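Local coordinates for protein putative aldehyde dehydrogenase (PDB 4YWE) that probably oxidises aldehydes to carboxylic acids with NAD or NADP as acceptor, and binds calcium and magnesium ions, at residues A[84-89]-A[113-118]. Numbering follows the deposited sequence.
Sequences RVTDSI and ALARYF
Val85 meets Leu114, Ala115 and Phe118 where two helices of the aldehyde dehydrogenase fold, 71-87 and 104-124, pack side by side. The tight part is apolar and buried. The two backbones come close at the small Ala115, with 5.5 Å between Val85 CA and Ala115 CA. Val85 splits its two methyls between neighbours. Val85 CG1, anti to the backbone N (chi1 172°), reaches Leu114 CD2 at 3.8 Å. The same Val85 methyl is equally near Ala115 CB. Val85 CG2, anti to the carbonyl carbon, meets the edge of the Phe118 ring near its plane, 4.1 Å from Phe118 CD2. Leu196 of helix 188-200 also packs on Val85, and Met161 of helix 160-174 on Leu114. Helices 188-200 and 160-174 thus add to the apolar side.

The looser side begins at Thr86, which is exposed to solvent. Little of its surface is covered by 113-118. Its hydroxyl bonds to Ser82 O, one turn back in its own helix. The Ser82 side chain, in turn, hydrogen-bonds Ala115 O and so ties the two helices together beside the apolar contact. At this margin Thr86 OG1 rests 3.3 Å from Ala115 CB, a polar atom against a methyl.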
loop_
_atom_site.group_PDB
_atom_site.type_symbol
_atom_site.label_atom_id
_atom_site.label_comp_id
_atom_site.label_asym_id
_atom_site.label_seq_id
_atom_site.Cartn_x
_atom_site.Cartn_y
_atom_site.Cartn_z
ATOM N N ARG A 84 25.664 -4.539 17.236
ATOM C CA ARG A 84 26.512 -3.952 18.269
ATOM C C ARG A 84 25.751 -3.827 19.584
ATOM O O ARG A 84 26.284 -4.132 20.650
ATOM C CB ARG A 84 27.035 -2.580 17.832
ATOM C CG ARG A 84 28.020 -2.617 16.674
ATOM C CD ARG A 84 29.306 -3.345 17.045
ATOM N NE ARG A 84 30.021 -2.691 18.138
ATOM C CZ ARG A 84 30.282 -3.263 19.310
ATOM N NH1 ARG A 84 29.891 -4.509 19.544
ATOM N NH2 ARG A 84 30.939 -2.591 20.246
ATOM N N VAL A 85 24.501 -3.379 19.497
ATOM C CA VAL A 85 23.645 -3.238 20.670
ATOM C C VAL A 85 23.393 -4.600 21.310
ATOM O O VAL A 85 23.472 -4.744 22.532
ATOM C CB VAL A 85 22.314 -2.546 20.312
ATOM C CG1 VAL A 85 21.354 -2.585 21.491
ATOM C CG2 VAL A 85 22.562 -1.111 19.872
ATOM N N THR A 86 23.091 -5.593 20.478
ATOM C CA THR A 86 22.846 -6.954 20.948
ATOM C C THR A 86 24.054 -7.494 21.708
ATOM O O THR A 86 23.911 -8.130 22.751
ATOM C CB THR A 86 22.510 -7.902 19.780
ATOM O OG1 THR A 86 21.249 -7.530 19.209
ATOM C CG2 THR A 86 22.429 -9.345 20.261
ATOM N N ASP A 87 25.246 -7.229 21.184
ATOM C CA ASP A 87 26.475 -7.649 21.845
ATOM C C ASP A 87 26.728 -6.853 23.122
ATOM O O ASP A 87 27.416 -7.325 24.024
ATOM C CB ASP A 87 27.670 -7.509 20.899
ATOM C CG ASP A 87 27.996 -8.800 20.176
ATOM O OD1 ASP A 87 27.804 -9.882 20.771
ATOM O OD2 ASP A 87 28.446 -8.734 19.013
ATOM N N SER A 88 26.169 -5.651 23.198
ATOM C CA SER A 88 26.407 -4.770 24.337
ATOM C C SER A 88 25.206 -4.701 25.276
ATOM O O SER A 88 25.039 -3.719 26.000
ATOM C CB SER A 88 26.765 -3.361 23.855
ATOM O OG SER A 88 27.902 -3.378 23.012
ATOM N N ILE A 89 24.378 -5.741 25.264
ATOM C CA ILE A 89 23.170 -5.774 26.085
ATOM C C ILE A 89 23.497 -5.685 27.575
ATOM O O ILE A 89 22.916 -4.869 28.290
ATOM C CB ILE A 89 22.333 -7.032 25.789
ATOM C CG1 ILE A 89 21.584 -6.870 24.465
ATOM C CG2 ILE A 89 21.337 -7.291 26.909
ATOM C CD1 ILE A 89 20.677 -8.034 24.129
ATOM N N ALA A 113 15.089 -4.650 23.157
ATOM C CA ALA A 113 14.104 -3.918 22.371
ATOM C C ALA A 113 14.796 -2.877 21.498
ATOM O O ALA A 113 14.414 -2.669 20.345
ATOM C CB ALA A 113 13.083 -3.257 23.280
ATOM N N LEU A 114 15.811 -2.228 22.061
ATOM C CA LEU A 114 16.607 -1.247 21.332
ATOM C C LEU A 114 17.240 -1.871 20.093
ATOM O O LEU A 114 17.239 -1.276 19.015
ATOM C CB LEU A 114 17.693 -0.661 22.236
ATOM C CG LEU A 114 18.686 0.289 21.565
ATOM C CD1 LEU A 114 17.963 1.486 20.978
ATOM C CD2 LEU A 114 19.750 0.736 22.551
ATOM N N ALA A 115 17.776 -3.076 20.257
ATOM C CA ALA A 115 18.382 -3.801 19.148
ATOM C C ALA A 115 17.327 -4.216 18.127
ATOM O O ALA A 115 17.597 -4.269 16.927
ATOM C CB ALA A 115 19.133 -5.020 19.661
ATOM N N ARG A 116 16.124 -4.507 18.611
ATOM C CA ARG A 116 15.034 -4.935 17.743
ATOM C C ARG A 116 14.538 -3.769 16.893
ATOM O O ARG A 116 14.215 -3.943 15.717
ATOM C CB ARG A 116 13.890 -5.531 18.572
ATOM C CG ARG A 116 12.666 -5.940 17.762
ATOM C CD ARG A 116 13.030 -6.839 16.585
ATOM N NE ARG A 116 11.864 -7.150 15.762
ATOM C CZ ARG A 116 11.920 -7.514 14.485
ATOM N NH1 ARG A 116 13.090 -7.608 13.868
ATOM N NH2 ARG A 116 10.803 -7.777 13.820
ATOM N N TYR A 117 14.488 -2.581 17.488
ATOM C CA TYR A 117 14.123 -1.374 16.750
ATOM C C TYR A 117 15.053 -1.150 15.563
ATOM O O TYR A 117 14.600 -0.923 14.439
ATOM C CB TYR A 117 14.148 -0.147 17.664
ATOM C CG TYR A 117 12.876 0.062 18.450
ATOM C CD1 TYR A 117 11.658 0.225 17.803
ATOM C CD2 TYR A 117 12.893 0.117 19.837
ATOM C CE1 TYR A 117 10.491 0.420 18.515
ATOM C CE2 TYR A 117 11.731 0.317 20.559
ATOM C CZ TYR A 117 10.535 0.467 19.892
ATOM O OH TYR A 117 9.376 0.664 20.605
ATOM N N PHE A 118 16.356 -1.221 15.820
ATOM C CA PHE A 118 17.352 -0.991 14.782
ATOM C C PHE A 118 17.323 -2.098 13.733
ATOM O O PHE A 118 17.494 -1.836 12.546
ATOM C CB PHE A 118 18.747 -0.870 15.400
ATOM C CG PHE A 118 18.950 0.394 16.189
ATOM C CD1 PHE A 118 18.366 1.580 15.779
ATOM C CD2 PHE A 118 19.715 0.393 17.342
ATOM C CE1 PHE A 118 18.546 2.746 16.501
ATOM C CE2 PHE A 118 19.900 1.557 18.069
ATOM C CZ PHE A 118 19.312 2.734 17.648
#